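Local structure of 3-methyladenine dna-glycosylase (Archaeoglobus fulgidus, 2JHN) at residues 26-31 with 35-40; 42-47 with 66-71; 51-54 with 58-61; 75-78 with 82-85. The protein is a DNA repair glycosylase of the AlkA kind, pairing an HhH-GPD superfamily region with a TATA-box binding protein-like domain. The protein carries 1 engineered substitution. One frame throughout, in Å; residues are numbered along the deposited sequence. Where two conformers were deposited one is given.

Overall arrangement
All four contacts belong to the TATA-box binding protein-like part of the chain, where helix 69-80 lies against one antiparallel sheet. Contacts 1 and 3 are hairpins of that sheet, about 15 Å between centres. Strand 34-41 of contact 1 pairs with strand 44-54, I39 O lying 2.8 Å from V46 N, a probable hydrogen bond. Contact 2 ties the latter to the N-terminal end region of the helix. Contact 4 lies toward its other end, and its L76 packs on W35 of contact 1 and V60 of contact 3. Sodium binds at contact 1; between nearest atoms, mercuribenzoic acid is about 12 Å from the P27 side chain and a mercury ion about 7 Å from that of E61.

Contact 1: residues 26-31 with 35-40; sequences TPDVVE and WRRAIV. With NA (sodium ion), chain F.
W35 turns CG away from its backbone nitrogen (chi1 170°), while D28 keeps its CG beside its own (chi1 -49°), which brings the indole N-H to the carboxylate. W35 NE1 donates to D28 OD1 over 2.8 Å; OD1 accepts through its anti lone pair, and the bond is somewhat bent (149°) and tilted from the indole plane. Since Y79 OH also bonds to OD1, this oxygen is gripped twice, and a short acidic residue suits the place. In the R37 conformer described, D28 OD2 forms a long salt bridge, 3.5 Å to R37 NH1, with the two flat groups almost perpendicular; R37 has a stronger partner in E120. In this conformer the CG corner of the puckered P27 ring lies over the centre of one guanidinium face, 3.4 Å from R37 CZ; a cis peptide bond precedes P27.

R36 runs extended beside V29. Its NH1 donates to E31 OE1 at 3.0 Å, meeting that oxygen from above the carboxylate plane, and V29 CG1 lies over one guanidinium face. R36 NE is taken by K157 O. The backbones pair V29 with R36 (V29 N to R36 O 3.0 Å, R36 N to V29 O 2.8 Å). One water donates to both P27 O and R36 O where the pairing ends. On the segment 26-31, T26 OG1 and D28 O, the latter 2.3 Å from the ion, bind sodium together with L21 O, L24 O and a water. The whole is an antiparallel beta hairpin at the edge of the sheet, with a sodium site at its open end, away from the turn.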
loop_
_atom_site.group_PDB
_atom_site.type_symbol
_atom_site.label_atom_id
_atom_site.label_comp_id
_atom_site.label_asym_id
_atom_site.label_seq_id
_atom_site.Cartn_x
_atom_site.Cartn_y
_atom_site.Cartn_z
ATOM N N THR A 26 -0.250 12.226 0.525
ATOM C CA THR A 26 0.354 11.330 -0.451
ATOM C C THR A 26 -0.559 10.257 -1.145
ATOM O O THR A 26 -0.021 9.368 -1.774
ATOM C CB THR A 26 1.565 10.579 0.191
ATOM O OG1 THR A 26 1.134 9.953 1.405
ATOM C CG2 THR A 26 2.764 11.516 0.502
ATOM N N PRO A 27 -1.908 10.369 -1.105
ATOM C CA PRO A 27 -2.797 11.429 -0.612
ATOM C C PRO A 27 -3.083 11.370 0.890
ATOM O O PRO A 27 -3.674 12.325 1.428
ATOM C CB PRO A 27 -4.089 11.183 -1.388
ATOM C CG PRO A 27 -4.106 9.672 -1.531
ATOM C CD PRO A 27 -2.685 9.268 -1.719
ATOM N N ASP A 28 -2.689 10.273 1.556
ATOM C CA ASP A 28 -3.045 10.093 2.966
ATOM C C ASP A 28 -2.334 11.147 3.809
ATOM O O ASP A 28 -1.146 11.434 3.579
ATOM C CB ASP A 28 -2.606 8.720 3.493
ATOM C CG ASP A 28 -3.034 7.583 2.588
ATOM O OD1 ASP A 28 -3.845 6.773 3.063
ATOM O OD2 ASP A 28 -2.546 7.528 1.421
ATOM N N VAL A 29 -3.054 11.645 4.803
ATOM C CA VAL A 29 -2.493 12.488 5.858
ATOM C C VAL A 29 -2.769 11.854 7.212
ATOM O O VAL A 29 -3.895 11.425 7.491
ATOM C CB VAL A 29 -3.075 13.949 5.817
ATOM C CG1 VAL A 29 -2.559 14.786 6.995
ATOM C CG2 VAL A 29 -2.671 14.651 4.528
ATOM N N VAL A 30 -1.729 11.798 8.032
ATOM C CA VAL A 30 -1.854 11.309 9.393
ATOM C C VAL A 30 -1.348 12.433 10.306
ATOM O O VAL A 30 -0.195 12.864 10.213
ATOM C CB VAL A 30 -1.061 10.013 9.607
ATOM C CG1 VAL A 30 -1.245 9.536 11.046
ATOM C CG2 VAL A 30 -1.540 8.925 8.616
ATOM N N GLU A 31 -2.244 12.943 11.134
ATOM C CA GLU A 31 -1.918 14.084 12.011
ATOM C C GLU A 31 -2.463 13.749 13.373
ATOM O O GLU A 31 -3.645 13.487 13.510
ATOM C CB GLU A 31 -2.545 15.375 11.498
ATOM C CG GLU A 31 -1.859 15.987 10.253
ATOM C CD GLU A 31 -2.557 17.259 9.718
ATOM O OE1 GLU A 31 -3.663 17.631 10.186
ATOM O OE2 GLU A 31 -1.981 17.885 8.805
ATOM N N TRP A 35 -5.887 9.380 10.830
ATOM C CA TRP A 35 -5.672 9.160 9.401
ATOM C C TRP A 35 -6.821 9.765 8.595
ATOM O O TRP A 35 -7.993 9.640 8.991
ATOM C CB TRP A 35 -5.611 7.647 9.141
ATOM C CG TRP A 35 -5.622 7.229 7.684
ATOM C CD1 TRP A 35 -4.543 7.025 6.878
ATOM C CD2 TRP A 35 -6.778 6.947 6.884
ATOM N NE1 TRP A 35 -4.952 6.655 5.621
ATOM C CE2 TRP A 35 -6.316 6.596 5.592
ATOM C CE3 TRP A 35 -8.162 6.995 7.123
ATOM C CZ2 TRP A 35 -7.175 6.252 4.552
ATOM C CZ3 TRP A 35 -9.037 6.658 6.065
ATOM C CH2 TRP A 35 -8.535 6.285 4.798
ATOM N N ARG A 36 -6.511 10.379 7.451
ATOM C CA ARG A 36 -7.572 10.827 6.562
ATOM C C ARG A 36 -7.187 10.913 5.099
ATOM O O ARG A 36 -6.009 11.091 4.754
ATOM C CB ARG A 36 -8.158 12.194 7.003
ATOM C CG ARG A 36 -7.274 13.371 6.732
ATOM C CD ARG A 36 -7.848 14.640 7.444
ATOM N NE ARG A 36 -7.210 15.821 6.885
ATOM C CZ ARG A 36 -6.121 16.402 7.379
ATOM N NH1 ARG A 36 -5.542 15.952 8.486
ATOM N NH2 ARG A 36 -5.614 17.459 6.762
ATOM N N ARG A 37 -8.205 10.786 4.254
ATOM C CA ARG A 37 -8.089 11.037 2.814
ATOM C C ARG A 37 -9.455 11.210 2.194
ATOM O O ARG A 37 -10.477 10.926 2.823
ATOM C CB ARG A 37 -7.308 9.925 2.089
ATOM C CG ARG A 37 -7.986 8.596 1.980
ATOM C CD ARG A 37 -7.021 7.606 1.271
ATOM N NE ARG A 37 -7.141 7.633 -0.192
ATOM C CZ ARG A 37 -6.262 7.077 -1.034
ATOM N NH1 ARG A 37 -5.164 6.463 -0.582
ATOM N NH2 ARG A 37 -6.471 7.149 -2.336
ATOM N N ALA A 38 -9.461 11.692 0.953
ATOM C CA ALA A 38 -10.679 11.763 0.172
ATOM C C ALA A 38 -10.708 10.462 -0.626
ATOM O O ALA A 38 -9.662 10.000 -1.134
ATOM C CB ALA A 38 -10.651 12.964 -0.760
ATOM N N ILE A 39 -11.878 9.842 -0.689
ATOM C CA ILE A 39 -12.051 8.692 -1.561
ATOM C C ILE A 39 -13.169 8.997 -2.571
ATOM O O ILE A 39 -14.095 9.765 -2.277
ATOM C CB ILE A 39 -12.277 7.362 -0.781
ATOM C CG1 ILE A 39 -13.571 7.414 0.029
ATOM C CG2 ILE A 39 -11.065 7.049 0.133
ATOM C CD1 ILE A 39 -14.005 6.085 0.659
ATOM N N VAL A 40 -13.058 8.428 -3.767
ATOM C CA VAL A 40 -14.107 8.596 -4.772
ATOM C C VAL A 40 -15.135 7.497 -4.556
ATOM O O VAL A 40 -14.807 6.303 -4.539
ATOM C CB VAL A 40 -13.559 8.637 -6.226
ATOM C CG1 VAL A 40 -14.693 8.844 -7.225
ATOM C CG2 VAL A 40 -12.573 9.780 -6.372
HETATM NA NA NA F . 1.100 11.211 3.922
HETATM O O HOH W 1 -5.785 13.441 3.000
HETATM O O HOH W 2 1.359 9.182 4.411
#

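Contact 2: residues 42-47 with 66-71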
loop_
_atom_site.group_PDB
_atom_site.type_symbol
_atom_site.label_atom_id
_atom_site.label_comp_id
_atom_site.label_asym_id
_atom_site.label_seq_id
_atom_site.Cartn_x
_atom_site.Cartn_y
_atom_site.Cartn_z
ATOM N N ASP A 42 -19.023 6.422 -5.736
ATOM C CA ASP A 42 -20.045 6.634 -6.771
ATOM C C ASP A 42 -19.874 7.963 -7.518
ATOM O O ASP A 42 -20.771 8.815 -7.530
ATOM C CB ASP A 42 -21.455 6.451 -6.188
ATOM C CG ASP A 42 -21.703 5.016 -5.712
ATOM O OD1 ASP A 42 -21.530 4.070 -6.519
ATOM O OD2 ASP A 42 -22.063 4.834 -4.529
ATOM N N GLY A 43 -18.692 8.134 -8.108
ATOM C CA GLY A 43 -18.395 9.264 -8.977
ATOM C C GLY A 43 -18.249 10.600 -8.284
ATOM O O GLY A 43 -18.212 11.648 -8.943
ATOM N N ARG A 44 -18.157 10.578 -6.959
ATOM C CA ARG A 44 -17.938 11.801 -6.199
ATOM C C ARG A 44 -16.936 11.564 -5.044
ATOM O O ARG A 44 -16.891 10.478 -4.471
ATOM C CB ARG A 44 -19.284 12.401 -5.740
ATOM C CG ARG A 44 -20.103 11.554 -4.767
ATOM C CD ARG A 44 -20.059 12.226 -3.411
ATOM N NE ARG A 44 -20.980 11.747 -2.368
ATOM C CZ ARG A 44 -21.386 10.494 -2.143
ATOM N NH1 ARG A 44 -20.990 9.475 -2.894
ATOM N NH2 ARG A 44 -22.203 10.273 -1.128
ATOM N N ALA A 45 -16.118 12.573 -4.744
ATOM C CA ALA A 45 -15.140 12.466 -3.659
ATOM C C ALA A 45 -15.769 12.806 -2.318
ATOM O O ALA A 45 -16.422 13.840 -2.163
ATOM C CB ALA A 45 -13.954 13.362 -3.918
ATOM N N VAL A 46 -15.566 11.911 -1.358
ATOM C CA VAL A 46 -16.010 12.092 0.017
ATOM C C VAL A 46 -14.820 12.136 0.979
ATOM O O VAL A 46 -13.737 11.587 0.687
ATOM C CB VAL A 46 -17.048 11.006 0.456
ATOM C CG1 VAL A 46 -18.321 11.125 -0.374
ATOM C CG2 VAL A 46 -16.472 9.589 0.357
ATOM N N ALA A 47 -15.027 12.807 2.106
ATOM C CA ALA A 47 -14.042 12.881 3.180
ATOM C C ALA A 47 -14.227 11.662 4.093
ATOM O O ALA A 47 -15.358 11.311 4.465
ATOM C CB ALA A 47 -14.217 14.177 3.976
ATOM N N ASN A 66 -25.236 7.485 5.233
ATOM C CA ASN A 66 -25.347 6.325 6.123
ATOM C C ASN A 66 -25.465 5.015 5.374
ATOM O O ASN A 66 -24.943 3.993 5.808
ATOM C CB ASN A 66 -26.559 6.463 7.052
ATOM C CG ASN A 66 -26.557 7.752 7.814
ATOM O OD1 ASN A 66 -25.495 8.293 8.132
ATOM N ND2 ASN A 66 -27.747 8.270 8.112
ATOM N N ARG A 67 -26.181 5.047 4.255
ATOM C CA ARG A 67 -26.354 3.862 3.426
ATOM C C ARG A 67 -25.072 3.449 2.678
ATOM O O ARG A 67 -25.002 2.351 2.119
ATOM C CB ARG A 67 -27.495 4.080 2.431
ATOM C CG ARG A 67 -27.341 5.327 1.580
ATOM C CD ARG A 67 -28.312 5.316 0.414
ATOM N NE ARG A 67 -27.686 5.895 -0.767
ATOM C CZ ARG A 67 -27.685 7.190 -1.066
ATOM N NH1 ARG A 67 -28.297 8.073 -0.274
ATOM N NH2 ARG A 67 -27.072 7.604 -2.169
ATOM N N GLU A 68 -24.078 4.338 2.654
ATOM C CA GLU A 68 -22.775 4.045 2.043
ATOM C C GLU A 68 -21.770 3.466 3.053
ATOM O O GLU A 68 -20.666 3.071 2.662
ATOM C CB GLU A 68 -22.187 5.297 1.386
ATOM C CG GLU A 68 -23.033 5.872 0.251
ATOM C CD GLU A 68 -22.416 7.095 -0.377
ATOM O OE1 GLU A 68 -22.016 7.015 -1.555
ATOM O OE2 GLU A 68 -22.301 8.139 0.307
ATOM N N TRP A 69 -22.163 3.399 4.331
ATOM C CA TRP A 69 -21.277 2.916 5.402
ATOM C C TRP A 69 -20.715 1.518 5.141
ATOM O O TRP A 69 -19.519 1.309 5.293
ATOM C CB TRP A 69 -21.959 2.955 6.789
ATOM C CG TRP A 69 -21.187 2.215 7.873
ATOM C CD1 TRP A 69 -21.657 1.208 8.663
ATOM C CD2 TRP A 69 -19.807 2.413 8.258
ATOM N NE1 TRP A 69 -20.674 0.783 9.529
ATOM C CE2 TRP A 69 -19.527 1.494 9.294
ATOM C CE3 TRP A 69 -18.783 3.272 7.820
ATOM C CZ2 TRP A 69 -18.274 1.414 9.910
ATOM C CZ3 TRP A 69 -17.517 3.191 8.438
ATOM C CH2 TRP A 69 -17.282 2.265 9.467
ATOM N N GLU A 70 -21.568 0.568 4.756
ATOM C CA GLU A 70 -21.111 -0.804 4.524
ATOM C C GLU A 70 -19.956 -0.862 3.503
ATOM O O GLU A 70 -18.968 -1.569 3.711
ATOM C CB GLU A 70 -22.274 -1.700 4.081
ATOM C CG GLU A 70 -22.202 -3.124 4.620
ATOM C CD GLU A 70 -22.280 -3.172 6.142
ATOM O OE1 GLU A 70 -23.193 -2.534 6.717
ATOM O OE2 GLU A 70 -21.427 -3.844 6.766
ATOM N N ALA A 71 -20.082 -0.084 2.429
ATOM C CA ALA A 71 -19.073 -0.021 1.376
ATOM C C ALA A 71 -17.794 0.630 1.902
ATOM O O ALA A 71 -16.697 0.125 1.660
ATOM C CB ALA A 71 -19.609 0.746 0.161
#
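A two-pronged salt bridge between R44 and E68 makes this contact, a lateral tie between the first part of strand 44-54 and the N-terminal end region of helix 69-80. The backbones stay well apart, the nearest CA atoms, those of D42 and E68, being 9.6 Å from each other, so two long side chains have to span the gap. They come from opposite directions and meet end-on, with guanidinium and carboxylate nearly coplanar. R44 NH1 donates to E68 OE1 at 3.0 Å through the syn lone pair and within the guanidinium plane. The second prong, R44 NH2 to E68 OE2, is shorter at 2.6 Å but less straight, and it leaves both planes by about 25°.

Each group is steadied by a backbone neighbour: R44 NH1 also donates to L41 O, and E68 OE2 also accepts from E65 N. V46 CG1 lies over one face of the guanidinium, toward its rim, giving the flat cation an apolar seat. A bend at chi2 (109°) carries R44 over V46, whereas E68 goes straight out. D42 OD2 comes within 3.7 Å of E68 OE1; two acids so close would probably repel, and the R44 charge beside them probably eases this. The arrangement is the classic end-on arginine-carboxylate pair, here joining a strand of the antiparallel sheet to the N-terminal end region of the helix that packs on it.

Contact 3: residues 51-54 with 58-61; sequences YPES and IVVE
Y51 places its CG between its backbone N and carbonyl carbon (chi1 55°), and with this torsion the ring lies side by side with V59, pointing the same way. V59 CB sits over one face of the ring, 4.1 Å from the centroid and 25° off the normal, a CH-pi contact. V59 CG1 reaches on to the phenol end, 3.6 Å from Y51 CZ, while CG2 turns to E53 and lies 3.8 Å from E53 CB. Beta-branching lets one residue meet Y51 with CG1 and E53 with CG2.

Y51 OH donates to E61 OE2 over a short 2.5 Å, meeting the oxygen on its anti side; the carboxylate is at the ring's edge, with the two planes 70° apart. E61 reaches it with an extended chain. The E53 carboxylate turns to a partner outside the two segments, R3, in a salt bridge. On the other sheet face, I58 folds CD1 back to P52, 4.0 Å from P52 CB. Backbone bonds join Y51 and V59 both ways, whereas P52, lacking an N-H, faces I58 in a non-hydrogen-bonded pair. Nearer the turn E53 and S54 both face T57, giving this antiparallel hairpin a classic beta bulge.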
loop_
_atom_site.group_PDB
_atom_site.type_symbol
_atom_site.label_atom_id
_atom_site.label_comp_id
_atom_site.label_asym_id
_atom_site.label_seq_id
_atom_site.Cartn_x
_atom_site.Cartn_y
_atom_site.Cartn_z
ATOM N N TYR A 51 -9.635 6.748 13.387
ATOM C CA TYR A 51 -8.762 6.824 14.548
ATOM C C TYR A 51 -9.364 5.885 15.598
ATOM O O TYR A 51 -10.574 5.640 15.590
ATOM C CB TYR A 51 -8.671 8.269 15.083
ATOM C CG TYR A 51 -10.031 8.868 15.403
ATOM C CD1 TYR A 51 -10.602 8.700 16.669
ATOM C CD2 TYR A 51 -10.741 9.604 14.450
ATOM C CE1 TYR A 51 -11.870 9.234 16.970
ATOM C CE2 TYR A 51 -12.006 10.152 14.741
ATOM C CZ TYR A 51 -12.555 9.962 16.021
ATOM O OH TYR A 51 -13.796 10.474 16.351
ATOM N N PRO A 52 -8.512 5.325 16.470
ATOM C CA PRO A 52 -8.954 4.391 17.489
ATOM C C PRO A 52 -9.679 5.078 18.661
ATOM O O PRO A 52 -9.274 6.161 19.091
ATOM C CB PRO A 52 -7.659 3.778 17.991
ATOM C CG PRO A 52 -6.614 4.764 17.721
ATOM C CD PRO A 52 -7.056 5.537 16.497
ATOM N N GLU A 53 -10.736 4.460 19.164
ATOM C CA GLU A 53 -11.201 4.887 20.484
ATOM C C GLU A 53 -10.760 3.895 21.575
ATOM O O GLU A 53 -10.705 4.245 22.767
ATOM C CB GLU A 53 -12.690 5.238 20.490
ATOM C CG GLU A 53 -13.601 4.133 20.852
ATOM C CD GLU A 53 -15.069 4.525 20.800
ATOM O OE1 GLU A 53 -15.440 5.730 20.815
ATOM O OE2 GLU A 53 -15.868 3.601 20.680
ATOM N N SER A 54 -10.412 2.679 21.148
ATOM C CA SER A 54 -9.819 1.656 22.025
ATOM C C SER A 54 -9.000 0.675 21.198
ATOM O O SER A 54 -9.009 0.745 19.961
ATOM C CB SER A 54 -10.903 0.889 22.788
ATOM O OG SER A 54 -11.645 0.014 21.945
ATOM N N ILE A 58 -12.249 1.062 15.993
ATOM C CA ILE A 58 -11.813 2.172 15.155
ATOM C C ILE A 58 -13.046 3.015 14.812
ATOM O O ILE A 58 -14.022 2.524 14.249
ATOM C CB ILE A 58 -11.099 1.675 13.834
ATOM C CG1 ILE A 58 -9.913 0.735 14.146
ATOM C CG2 ILE A 58 -10.686 2.867 12.936
ATOM C CD1 ILE A 58 -8.837 1.282 15.122
ATOM N N VAL A 59 -12.986 4.284 15.178
ATOM C CA VAL A 59 -14.012 5.240 14.782
ATOM C C VAL A 59 -13.737 5.772 13.372
ATOM O O VAL A 59 -12.587 6.086 13.033
ATOM C CB VAL A 59 -14.090 6.395 15.792
ATOM C CG1 VAL A 59 -15.130 7.474 15.337
ATOM C CG2 VAL A 59 -14.425 5.837 17.168
ATOM N N VAL A 60 -14.798 5.848 12.577
ATOM C CA VAL A 60 -14.783 6.508 11.257
ATOM C C VAL A 60 -15.743 7.713 11.237
ATOM O O VAL A 60 -16.885 7.627 11.699
ATOM C CB VAL A 60 -15.141 5.536 10.104
ATOM C CG1 VAL A 60 -14.963 6.228 8.741
ATOM C CG2 VAL A 60 -14.269 4.253 10.155
ATOM N N GLU A 61 -15.247 8.828 10.728
ATOM C CA GLU A 61 -16.084 9.989 10.435
ATOM C C GLU A 61 -15.900 10.386 8.975
ATOM O O GLU A 61 -14.835 10.154 8.373
ATOM C CB GLU A 61 -15.699 11.156 11.340
ATOM C CG GLU A 61 -15.879 10.896 12.832
ATOM C CD GLU A 61 -15.578 12.130 13.672
ATOM O OE1 GLU A 61 -16.172 13.198 13.404
ATOM O OE2 GLU A 61 -14.756 12.041 14.602
#

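Contact 4: residues 75-78 with 82-85; sequences KLVE and LQNP
L76 gives the contact little more than its backbone: L76 O is 4.2 Å from L82 CD1, and its side chain packs on W35 instead. V77 does most of the work. Its carbonyl accepts the chain as it comes back round, L82 N donating to V77 O over 3.0 Å with a nearly straight N-H (164°), in the carbonyl plane and on a lone pair. This is an i to i+5 bond, wider than the i to i+4 bond of an alpha-helix, as the chain leaves the helix. Next to this bond, V77 CG1 touches the aliphatic part of Q83, 3.9 Å from Q83 CG. L82 CD1 comes to 4.2 Å from V77 CA, and leucine suits a buried position between the helix and L6.

At E78 the contact turns polar. Q83 bends at chi2 (91°), which carries its amide back toward V77 and E78 in the last turns of the helix. There a water accepts from Q83 NE2 at 3.1 Å and donates to E78 O at 2.7 Å. The E78 side chain heads off to pair with K201. These turns are joined to the following chain by one direct backbone bond and one water bridge, with apolar contacts beside them: V77 O finds a donor in that chain, E78 O in a water, and the Q83 amide holds the bridging water and adds no charge.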
loop_
_atom_site.group_PDB
_atom_site.type_symbol
_atom_site.label_atom_id
_atom_site.label_comp_id
_atom_site.label_asym_id
_atom_site.label_seq_id
_atom_site.Cartn_x
_atom_site.Cartn_y
_atom_site.Cartn_z
ATOM N N LYS A 75 -13.956 -1.105 2.517
ATOM C CA LYS A 75 -12.767 -0.472 1.915
ATOM C C LYS A 75 -11.715 -0.205 2.987
ATOM O O LYS A 75 -10.534 -0.468 2.768
ATOM C CB LYS A 75 -13.116 0.839 1.224
ATOM C CG LYS A 75 -13.886 0.729 -0.126
ATOM C CD LYS A 75 -14.117 2.164 -0.699
ATOM C CE LYS A 75 -14.106 2.216 -2.251
ATOM N NZ LYS A 75 -14.012 3.641 -2.787
ATOM N N LEU A 76 -12.136 0.310 4.147
ATOM C CA LEU A 76 -11.160 0.651 5.200
ATOM C C LEU A 76 -10.553 -0.576 5.886
ATOM O O LEU A 76 -9.370 -0.565 6.241
ATOM C CB LEU A 76 -11.766 1.575 6.253
ATOM C CG LEU A 76 -12.226 2.936 5.707
ATOM C CD1 LEU A 76 -12.973 3.687 6.817
ATOM C CD2 LEU A 76 -11.050 3.744 5.185
ATOM N N VAL A 77 -11.369 -1.604 6.100
ATOM C CA VAL A 77 -10.887 -2.854 6.695
ATOM C C VAL A 77 -9.774 -3.456 5.813
ATOM O O VAL A 77 -8.722 -3.867 6.307
ATOM C CB VAL A 77 -12.029 -3.866 6.879
ATOM C CG1 VAL A 77 -11.477 -5.286 7.189
ATOM C CG2 VAL A 77 -12.985 -3.391 8.010
ATOM N N GLU A 78 -10.026 -3.498 4.518
ATOM C CA GLU A 78 -9.076 -4.060 3.553
ATOM C C GLU A 78 -7.810 -3.162 3.431
ATOM O O GLU A 78 -6.660 -3.652 3.392
ATOM C CB GLU A 78 -9.774 -4.201 2.203
ATOM C CG GLU A 78 -8.859 -4.831 1.140
ATOM C CD GLU A 78 -9.467 -4.809 -0.237
ATOM O OE1 GLU A 78 -10.126 -3.798 -0.597
ATOM O OE2 GLU A 78 -9.249 -5.796 -0.976
ATOM N N LEU A 82 -7.342 -4.527 8.878
ATOM C CA LEU A 82 -7.885 -4.667 10.256
ATOM C C LEU A 82 -8.394 -6.067 10.600
ATOM O O LEU A 82 -8.902 -6.291 11.728
ATOM C CB LEU A 82 -8.974 -3.636 10.525
ATOM C CG LEU A 82 -8.590 -2.190 10.313
ATOM C CD1 LEU A 82 -9.801 -1.282 10.387
ATOM C CD2 LEU A 82 -7.460 -1.728 11.286
ATOM N N GLN A 83 -8.234 -6.998 9.658
ATOM C CA GLN A 83 -8.775 -8.363 9.786
ATOM C C GLN A 83 -8.051 -9.124 10.898
ATOM O O GLN A 83 -6.876 -8.911 11.149
ATOM C CB GLN A 83 -8.637 -9.151 8.470
ATOM C CG GLN A 83 -9.173 -8.460 7.222
ATOM C CD GLN A 83 -8.117 -7.602 6.492
ATOM O OE1 GLN A 83 -7.068 -7.224 7.055
ATOM N NE2 GLN A 83 -8.392 -7.310 5.227
ATOM N N ASN A 84 -8.787 -10.046 11.519
ATOM C CA ASN A 84 -8.324 -10.879 12.610
ATOM C C ASN A 84 -6.971 -11.555 12.295
ATOM O O ASN A 84 -6.884 -12.350 11.355
ATOM C CB ASN A 84 -9.422 -11.923 12.900
ATOM C CG ASN A 84 -9.108 -12.805 14.087
ATOM O OD1 ASN A 84 -8.010 -12.776 14.645
ATOM N ND2 ASN A 84 -10.103 -13.598 14.497
ATOM N N PRO A 85 -5.908 -11.188 13.031
ATOM C CA PRO A 85 -4.546 -11.714 12.790
ATOM C C PRO A 85 -4.207 -12.982 13.583
ATOM O O PRO A 85 -3.041 -13.356 13.663
ATOM C CB PRO A 85 -3.667 -10.599 13.322
ATOM C CG PRO A 85 -4.437 -10.077 14.527
ATOM C CD PRO A 85 -5.912 -10.206 14.139
HETATM O O HOH W 3 -6.026 -6.220 3.561
#